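Local coordinates for protein poly-beta-hydroxybuterate polymerase (Cupriavidus necator, PDB 5T6O) that forms the catalytic domain of a class I polyhydroxybutyrate synthase, probably an acyltransferase, that builds the polyester polyhydroxybutyrate without a template, at residues Val283-Ala288 / Gln335-Ala340; Ala290-Leu295 / Leu299-Gly304. The protein carries 1 engineered substitution. All coordinates share one frame; numbering follows the deposited sequence.

Contact 1: Val283-Ala288 / Gln335-Ala340; sequences VPWTAA and QWLAGA. With SO4 (sulfate ion), chain B.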
ATOM      1  N   VAL A 283       3.406   6.967 -14.228  1.00 25.93           N
ATOM      2  CA  VAL A 283       3.303   8.297 -13.638  1.00 26.14           C
ATOM      3  C   VAL A 283       2.127   8.242 -12.664  1.00 27.13           C
ATOM      4  O   VAL A 283       0.982   8.469 -13.083  1.00 25.14           O
ATOM      5  CB  VAL A 283       3.100   9.374 -14.720  1.00 26.05           C
ATOM      6  CG1 VAL A 283       2.953  10.761 -14.110  1.00 26.11           C
ATOM      7  CG2 VAL A 283       4.251   9.359 -15.741  1.00 24.92           C
ATOM      8  N   PRO A 284       2.341   7.919 -11.383  1.00 25.56           N
ATOM      9  CA  PRO A 284       1.221   7.886 -10.431  1.00 24.78           C
ATOM     10  C   PRO A 284       0.419   9.177 -10.493  1.00 25.65           C
ATOM     11  O   PRO A 284       0.982  10.266 -10.608  1.00 27.55           O
ATOM     12  CB  PRO A 284       1.917   7.725  -9.072  1.00 29.33           C
ATOM     13  CG  PRO A 284       3.197   6.976  -9.407  1.00 28.79           C
ATOM     14  CD  PRO A 284       3.621   7.540 -10.751  1.00 30.20           C
ATOM     15  N   TRP A 285      -0.910   9.061 -10.425  1.00 28.40           N
ATOM     16  CA  TRP A 285      -1.713  10.271 -10.573  1.00 26.61           C
ATOM     17  C   TRP A 285      -1.447  11.241  -9.433  1.00 27.38           C
ATOM     18  O   TRP A 285      -1.482  12.459  -9.635  1.00 27.34           O
ATOM     19  CB  TRP A 285      -3.212   9.938 -10.691  1.00 26.63           C
ATOM     20  CG  TRP A 285      -3.988   9.725  -9.402  1.00 27.43           C
ATOM     21  CD1 TRP A 285      -4.270   8.531  -8.811  1.00 30.14           C
ATOM     22  CD2 TRP A 285      -4.613  10.735  -8.585  1.00 26.10           C
ATOM     23  NE1 TRP A 285      -5.018   8.730  -7.670  1.00 28.05           N
ATOM     24  CE2 TRP A 285      -5.234  10.075  -7.506  1.00 25.64           C
ATOM     25  CE3 TRP A 285      -4.700  12.127  -8.661  1.00 25.54           C
ATOM     26  CZ2 TRP A 285      -5.937  10.757  -6.514  1.00 29.53           C
ATOM     27  CZ3 TRP A 285      -5.402  12.811  -7.669  1.00 26.83           C
ATOM     28  CH2 TRP A 285      -6.008  12.123  -6.614  1.00 30.27           C
ATOM     29  N   THR A 286      -1.115  10.720  -8.248  1.00 24.64           N
ATOM     30  CA  THR A 286      -0.783  11.590  -7.127  1.00 28.73           C
ATOM     31  C   THR A 286       0.516  12.346  -7.380  1.00 32.54           C
ATOM     32  O   THR A 286       0.690  13.471  -6.887  1.00 28.55           O
ATOM     33  CB  THR A 286      -0.675  10.759  -5.850  1.00 30.94           C
ATOM     34  OG1 THR A 286       0.238   9.680  -6.068  1.00 29.15           O
ATOM     35  CG2 THR A 286      -2.026  10.169  -5.493  1.00 32.45           C
ATOM     36  N   ALA A 287       1.431  11.742  -8.145  1.00 29.68           N
ATOM     37  CA  ALA A 287       2.687  12.404  -8.491  1.00 29.21           C
ATOM     38  C   ALA A 287       2.448  13.523  -9.493  1.00 27.03           C
ATOM     39  O   ALA A 287       3.011  14.613  -9.357  1.00 31.76           O
ATOM     40  CB  ALA A 287       3.689  11.385  -9.047  1.00 27.99           C
ATOM     41  N   ALA A 288       1.609  13.275 -10.505  1.00 26.54           N
ATOM     42  CA  ALA A 288       1.184  14.364 -11.380  1.00 29.99           C
ATOM     43  C   ALA A 288       0.517  15.471 -10.579  1.00 25.38           C
ATOM     44  O   ALA A 288       0.786  16.656 -10.805  1.00 30.59           O
ATOM     45  CB  ALA A 288       0.230  13.845 -12.455  1.00 28.72           C
ATOM     46  N   GLN A 335      -7.650  14.424  -0.603  1.00 34.07           N
ATOM     47  CA  GLN A 335      -8.638  15.475  -0.380  1.00 34.95           C
ATOM     48  C   GLN A 335      -9.215  15.966  -1.698  1.00 33.67           C
ATOM     49  O   GLN A 335     -10.417  16.247  -1.793  1.00 36.72           O
ATOM     50  CB  GLN A 335      -8.020  16.645   0.389  1.00 43.72           C
ATOM     51  CG  GLN A 335      -7.769  16.392   1.855  1.00 55.79           C
ATOM     52  CD  GLN A 335      -8.939  16.788   2.737  1.00 64.63           C
ATOM     53  OE1 GLN A 335      -8.826  17.693   3.566  1.00 71.34           O
ATOM     54  NE2 GLN A 335     -10.065  16.107   2.572  1.00 62.04           N
ATOM     55  N   TRP A 336      -8.373  16.074  -2.730  1.00 34.24           N
ATOM     56  CA  TRP A 336      -8.865  16.489  -4.041  1.00 33.33           C
ATOM     57  C   TRP A 336      -9.895  15.498  -4.561  1.00 33.18           C
ATOM     58  O   TRP A 336     -10.994  15.878  -4.985  1.00 27.83           O
ATOM     59  CB  TRP A 336      -7.707  16.615  -5.036  1.00 29.92           C
ATOM     60  CG  TRP A 336      -8.170  17.097  -6.386  1.00 28.04           C
ATOM     61  CD1 TRP A 336      -8.275  18.396  -6.792  1.00 31.98           C
ATOM     62  CD2 TRP A 336      -8.608  16.295  -7.499  1.00 27.26           C
ATOM     63  NE1 TRP A 336      -8.751  18.456  -8.080  1.00 32.39           N
ATOM     64  CE2 TRP A 336      -8.964  17.183  -8.539  1.00 29.29           C
ATOM     65  CE3 TRP A 336      -8.730  14.915  -7.718  1.00 29.41           C
ATOM     66  CZ2 TRP A 336      -9.435  16.737  -9.785  1.00 29.75           C
ATOM     67  CZ3 TRP A 336      -9.207  14.468  -8.951  1.00 26.06           C
ATOM     68  CH2 TRP A 336      -9.541  15.377  -9.975  1.00 29.56           C
ATOM     69  N   LEU A 337      -9.555  14.212  -4.514  1.00 32.06           N
ATOM     70  CA  LEU A 337     -10.457  13.187  -5.017  1.00 34.13           C
ATOM     71  C   LEU A 337     -11.741  13.109  -4.203  1.00 31.15           C
ATOM     72  O   LEU A 337     -12.815  12.875  -4.769  1.00 31.92           O
ATOM     73  CB  LEU A 337      -9.729  11.844  -5.028  1.00 32.64           C
ATOM     74  CG  LEU A 337     -10.456  10.688  -5.703  1.00 30.38           C
ATOM     75  CD1 LEU A 337     -10.901  11.063  -7.099  1.00 27.78           C
ATOM     76  CD2 LEU A 337      -9.508   9.495  -5.730  1.00 41.59           C
ATOM     77  N   ALA A 338     -11.669  13.352  -2.885  1.00 28.60           N
ATOM     78  CA  ALA A 338     -12.871  13.275  -2.058  1.00 31.10           C
ATOM     79  C   ALA A 338     -13.920  14.297  -2.482  1.00 31.87           C
ATOM     80  O   ALA A 338     -15.126  14.026  -2.397  1.00 33.05           O
ATOM     81  CB  ALA A 338     -12.510  13.464  -0.582  1.00 37.23           C
ATOM     82  N   GLY A 339     -13.491  15.476  -2.935  1.00 33.42           N
ATOM     83  CA  GLY A 339     -14.420  16.495  -3.382  1.00 30.45           C
ATOM     84  C   GLY A 339     -14.686  16.494  -4.867  1.00 32.52           C
ATOM     85  O   GLY A 339     -15.518  17.272  -5.348  1.00 33.12           O
ATOM     86  N   ALA A 340     -14.009  15.618  -5.605  1.00 29.92           N
ATOM     87  CA  ALA A 340     -14.133  15.576  -7.058  1.00 27.82           C
ATOM     88  C   ALA A 340     -15.460  14.966  -7.504  1.00 32.54           C
ATOM     89  O   ALA A 340     -16.044  14.116  -6.827  1.00 33.77           O
ATOM     90  CB  ALA A 340     -12.975  14.777  -7.655  1.00 23.71           C
TER
HETATM   91  S   SO4 B 601      -6.634   5.792  -5.476  1.00 59.50           S
HETATM   92  O1  SO4 B 601      -7.943   6.190  -4.962  1.00 64.49           O
HETATM   93  O2  SO4 B 601      -6.201   4.595  -4.754  1.00 67.24           O
HETATM   94  O3  SO4 B 601      -6.727   5.479  -6.902  1.00 57.87           O
HETATM   95  O4  SO4 B 601      -5.678   6.881  -5.257  1.00 45.10           O
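Trp285 meets Trp336 and Leu337 with the benzene part of its indole, and all three residues are buried. The aromatic contact is oblique. The six-membered rings of Trp285 and Trp336 have centroids 5.9 Å apart and planes at 53°, and the nearest atoms are Trp285 CZ3 and Trp336 CE3 at 3.9 Å. Trp336 sends its indole out with CG opposite the backbone N (chi1 -178°), which brings CE3 against Trp285.

Leu337 packs on the same benzene part. Leu337 CD2 is 3.9 Å from Trp285 CZ2 and oblique to the ring, neither over a face nor at an edge. Leu337 CB is 4.1 Å from Trp285 CH2. Within the helix start, Thr286 CG2 sits over the centre of one Trp285 face.

The polar contact is with a sulfate ion, probably from the crystallisation liquor. Trp285 NE1 donates to sulfate O4 at 3.1 Å with an N-H...O angle of 160°, and O4 lies in the ring plane. Arg278 also bonds this ion. The only polar atom of the indole therefore has a partner.

Beyond the pair, Leu303 of strand 299-304 touches all three residues. Pro284 is the N-cap of helix 285-289. The arrangement joins helix 285-289, which follows strand 272-277, to helix 333-339, which follows strand 322-325. Strand 299-304 lies between those two strands in the alpha/beta hydrolase sheet.

Contact 2: Ala290-Leu295 / Leu299-Gly304; sequences ASTALL and LRFVLG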
ATOM      1  N   ALA A 290       1.040  16.420  -7.632  1.00 27.14           N
ATOM      2  CA  ALA A 290       2.033  17.182  -6.895  1.00 29.27           C
ATOM      3  C   ALA A 290       2.546  18.391  -7.676  1.00 28.44           C
ATOM      4  O   ALA A 290       3.086  19.319  -7.065  1.00 30.97           O
ATOM      5  CB  ALA A 290       3.196  16.269  -6.496  1.00 29.68           C
ATOM      6  N   SER A 291       2.390  18.413  -9.008  1.00 26.85           N
ATOM      7  CA  SER A 291       2.737  19.621  -9.754  1.00 30.31           C
ATOM      8  C   SER A 291       1.928  20.833  -9.305  1.00 33.46           C
ATOM      9  O   SER A 291       2.388  21.963  -9.490  1.00 26.67           O
ATOM     10  CB  SER A 291       2.539  19.411 -11.258  1.00 28.36           C
ATOM     11  OG  SER A 291       3.378  18.372 -11.738  1.00 29.22           O
ATOM     12  N   THR A 292       0.740  20.636  -8.720  1.00 30.46           N
ATOM     13  CA  THR A 292      -0.061  21.788  -8.312  1.00 27.36           C
ATOM     14  C   THR A 292       0.582  22.566  -7.172  1.00 27.01           C
ATOM     15  O   THR A 292       0.188  23.708  -6.915  1.00 32.73           O
ATOM     16  CB  THR A 292      -1.474  21.376  -7.878  1.00 34.26           C
ATOM     17  OG1 THR A 292      -1.400  20.476  -6.764  1.00 35.54           O
ATOM     18  CG2 THR A 292      -2.232  20.719  -9.022  1.00 26.53           C
ATOM     19  N   ALA A 293       1.542  21.975  -6.479  1.00 32.77           N
ATOM     20  CA  ALA A 293       2.239  22.665  -5.404  1.00 34.45           C
ATOM     21  C   ALA A 293       3.424  23.484  -5.896  1.00 34.37           C
ATOM     22  O   ALA A 293       4.003  24.236  -5.106  1.00 33.52           O
ATOM     23  CB  ALA A 293       2.726  21.655  -4.360  1.00 38.90           C
ATOM     24  N   LEU A 294       3.792  23.351  -7.173  1.00 30.38           N
ATOM     25  CA  LEU A 294       5.009  23.929  -7.732  1.00 30.03           C
ATOM     26  C   LEU A 294       4.758  25.104  -8.660  1.00 34.33           C
ATOM     27  O   LEU A 294       5.617  25.979  -8.770  1.00 33.49           O
ATOM     28  CB  LEU A 294       5.778  22.868  -8.536  1.00 29.60           C
ATOM     29  CG  LEU A 294       6.054  21.542  -7.845  1.00 26.56           C
ATOM     30  CD1 LEU A 294       6.781  20.590  -8.800  1.00 30.39           C
ATOM     31  CD2 LEU A 294       6.892  21.826  -6.595  1.00 32.09           C
ATOM     32  N   LEU A 295       3.618  25.127  -9.345  1.00 31.37           N
ATOM     33  CA  LEU A 295       3.399  25.992 -10.494  1.00 30.69           C
ATOM     34  C   LEU A 295       2.556  27.198 -10.117  1.00 35.56           C
ATOM     35  O   LEU A 295       1.571  27.075  -9.383  1.00 33.51           O
ATOM     36  CB  LEU A 295       2.711  25.215 -11.622  1.00 28.31           C
ATOM     37  CG  LEU A 295       3.519  24.014 -12.117  1.00 26.77           C
ATOM     38  CD1 LEU A 295       2.690  23.200 -13.101  1.00 29.19           C
ATOM     39  CD2 LEU A 295       4.815  24.486 -12.763  1.00 32.47           C
ATOM     40  N   LEU A 299      -4.297  27.100 -12.250  1.00 30.44           N
ATOM     41  CA  LEU A 299      -4.091  25.687 -12.528  1.00 31.70           C
ATOM     42  C   LEU A 299      -5.433  24.971 -12.572  1.00 29.98           C
ATOM     43  O   LEU A 299      -6.368  25.325 -11.852  1.00 31.80           O
ATOM     44  CB  LEU A 299      -3.206  25.029 -11.466  1.00 32.88           C
ATOM     45  CG  LEU A 299      -1.932  25.783 -11.108  1.00 31.66           C
ATOM     46  CD1 LEU A 299      -1.136  25.001 -10.048  1.00 37.42           C
ATOM     47  CD2 LEU A 299      -1.103  26.013 -12.365  1.00 30.31           C
ATOM     48  N   ARG A 300      -5.511  23.962 -13.428  1.00 25.66           N
ATOM     49  CA  ARG A 300      -6.635  23.037 -13.475  1.00 30.51           C
ATOM     50  C   ARG A 300      -6.065  21.633 -13.416  1.00 31.15           C
ATOM     51  O   ARG A 300      -5.102  21.329 -14.130  1.00 28.43           O
ATOM     52  CB  ARG A 300      -7.461  23.226 -14.751  1.00 28.47           C
ATOM     53  CG  ARG A 300      -8.634  22.252 -14.893  1.00 29.76           C
ATOM     54  CD  ARG A 300      -9.644  22.775 -15.915  1.00 33.16           C
ATOM     55  NE  ARG A 300     -10.837  21.928 -16.026  1.00 32.61           N
ATOM     56  CZ  ARG A 300     -11.850  21.942 -15.169  1.00 37.66           C
ATOM     57  NH1 ARG A 300     -11.829  22.754 -14.118  1.00 33.23           N
ATOM     58  NH2 ARG A 300     -12.892  21.143 -15.360  1.00 37.96           N
ATOM     59  N   PHE A 301      -6.614  20.788 -12.544  1.00 25.85           N
ATOM     60  CA  PHE A 301      -6.200  19.389 -12.498  1.00 26.26           C
ATOM     61  C   PHE A 301      -7.380  18.504 -12.870  1.00 29.88           C
ATOM     62  O   PHE A 301      -8.485  18.685 -12.347  1.00 26.93           O
ATOM     63  CB  PHE A 301      -5.666  18.972 -11.128  1.00 30.76           C
ATOM     64  CG  PHE A 301      -5.097  17.577 -11.131  1.00 28.24           C
ATOM     65  CD1 PHE A 301      -3.773  17.364 -11.488  1.00 27.42           C
ATOM     66  CD2 PHE A 301      -5.894  16.484 -10.821  1.00 23.63           C
ATOM     67  CE1 PHE A 301      -3.255  16.082 -11.520  1.00 30.37           C
ATOM     68  CE2 PHE A 301      -5.385  15.197 -10.847  1.00 28.59           C
ATOM     69  CZ  PHE A 301      -4.060  14.999 -11.201  1.00 26.53           C
ATOM     70  N   VAL A 302      -7.140  17.541 -13.759  1.00 28.61           N
ATOM     71  CA  VAL A 302      -8.183  16.639 -14.230  1.00 24.32           C
ATOM     72  C   VAL A 302      -7.631  15.223 -14.202  1.00 25.26           C
ATOM     73  O   VAL A 302      -6.504  14.980 -14.642  1.00 26.01           O
ATOM     74  CB  VAL A 302      -8.682  17.024 -15.636  1.00 25.31           C
ATOM     75  CG1 VAL A 302      -9.651  15.976 -16.166  1.00 26.74           C
ATOM     76  CG2 VAL A 302      -9.340  18.402 -15.599  1.00 28.07           C
ATOM     77  N   LEU A 303      -8.412  14.301 -13.647  1.00 25.91           N
ATOM     78  CA  LEU A 303      -8.034  12.904 -13.482  1.00 22.76           C
ATOM     79  C   LEU A 303      -8.864  12.056 -14.437  1.00 26.09           C
ATOM     80  O   LEU A 303     -10.096  12.069 -14.358  1.00 26.95           O
ATOM     81  CB  LEU A 303      -8.284  12.462 -12.039  1.00 21.73           C
ATOM     82  CG  LEU A 303      -7.875  11.057 -11.609  1.00 26.95           C
ATOM     83  CD1 LEU A 303      -6.381  10.890 -11.791  1.00 24.79           C
ATOM     84  CD2 LEU A 303      -8.272  10.850 -10.139  1.00 26.23           C
ATOM     85  N   GLY A 304      -8.199  11.333 -15.333  1.00 25.47           N
ATOM     86  CA  GLY A 304      -8.882  10.389 -16.197  1.00 23.00           C
ATOM     87  C   GLY A 304      -8.871   9.000 -15.588  1.00 28.09           C
ATOM     88  O   GLY A 304      -7.967   8.641 -14.853  1.00 25.58           O
TER
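Leu299, at the start of its strand, packs against the 290-295 turn, at Thr292 and Leu295. Its CG stands beside the backbone N (chi1 -47°). CD1 is the branch closest to both backbone oxygens: it is 3.5 Å from Leu295 O and 3.6 Å from Thr292 O. CD2 is the branch closest to Leu295 CB, at 4.0 Å. Leu295 thus meets Leu299 with its CB and its carbonyl oxygen.

Thr292 is turned so that its two branches do different work. With chi1 at 60°, OG1 points back along its own chain and hydrogen-bonds to Tyr289 O. The methyl CG2 is left to approach Phe301, 4.4 Å from Phe301 CB. It comes at the Phe301 ring obliquely, and this contact is looser than those of Leu299.

The turn has a short 3-10 segment, 291-293. Leu294 N bonds Ser291 O at 3.0 Å, and Ala293 N bonds Ala290 O at 3.1 Å. On the strand, Leu299 and Phe301 face the turn, while Arg300 points away and makes salt bridges with Asp327 and Asp350. The Phe301 ring also meets Tyr289 and Trp336 edge-to-face. This is the return from a helix to the next strand in the alpha/beta hydrolase sheet.

The side-chain contacts are apolar, and the CD1 methyl also lies against two carbonyl oxygens, with no hydrogen bond between the segments. The contact therefore rests on van der Waals fit, with Phe301 on the buried side. The polar bonds that set the turn lie within its own backbone or reach Tyr289.

How the contacts relate
Contacts 1 and 2 have centres 9 Å apart and share one part of the alpha/beta hydrolase fold. Along the chain come 283-288, 290-295, 299-304 and then 335-340, so both halves of contact 2 fall between the halves of contact 1. After helix 285-289 the chain passes through the turn of contact 2 into strand 299-304. The two contacts also touch. Trp285 CE3 is 3.8 Å from Phe301 CE2, and Trp336 CZ2 is 3.4 Å from Phe301 O. Phe301 and Leu303 of strand 299-304 thus meet tryptophans of both helices. The two contacts form one continuous packed patch near the 341-344 end of the mixed sheet.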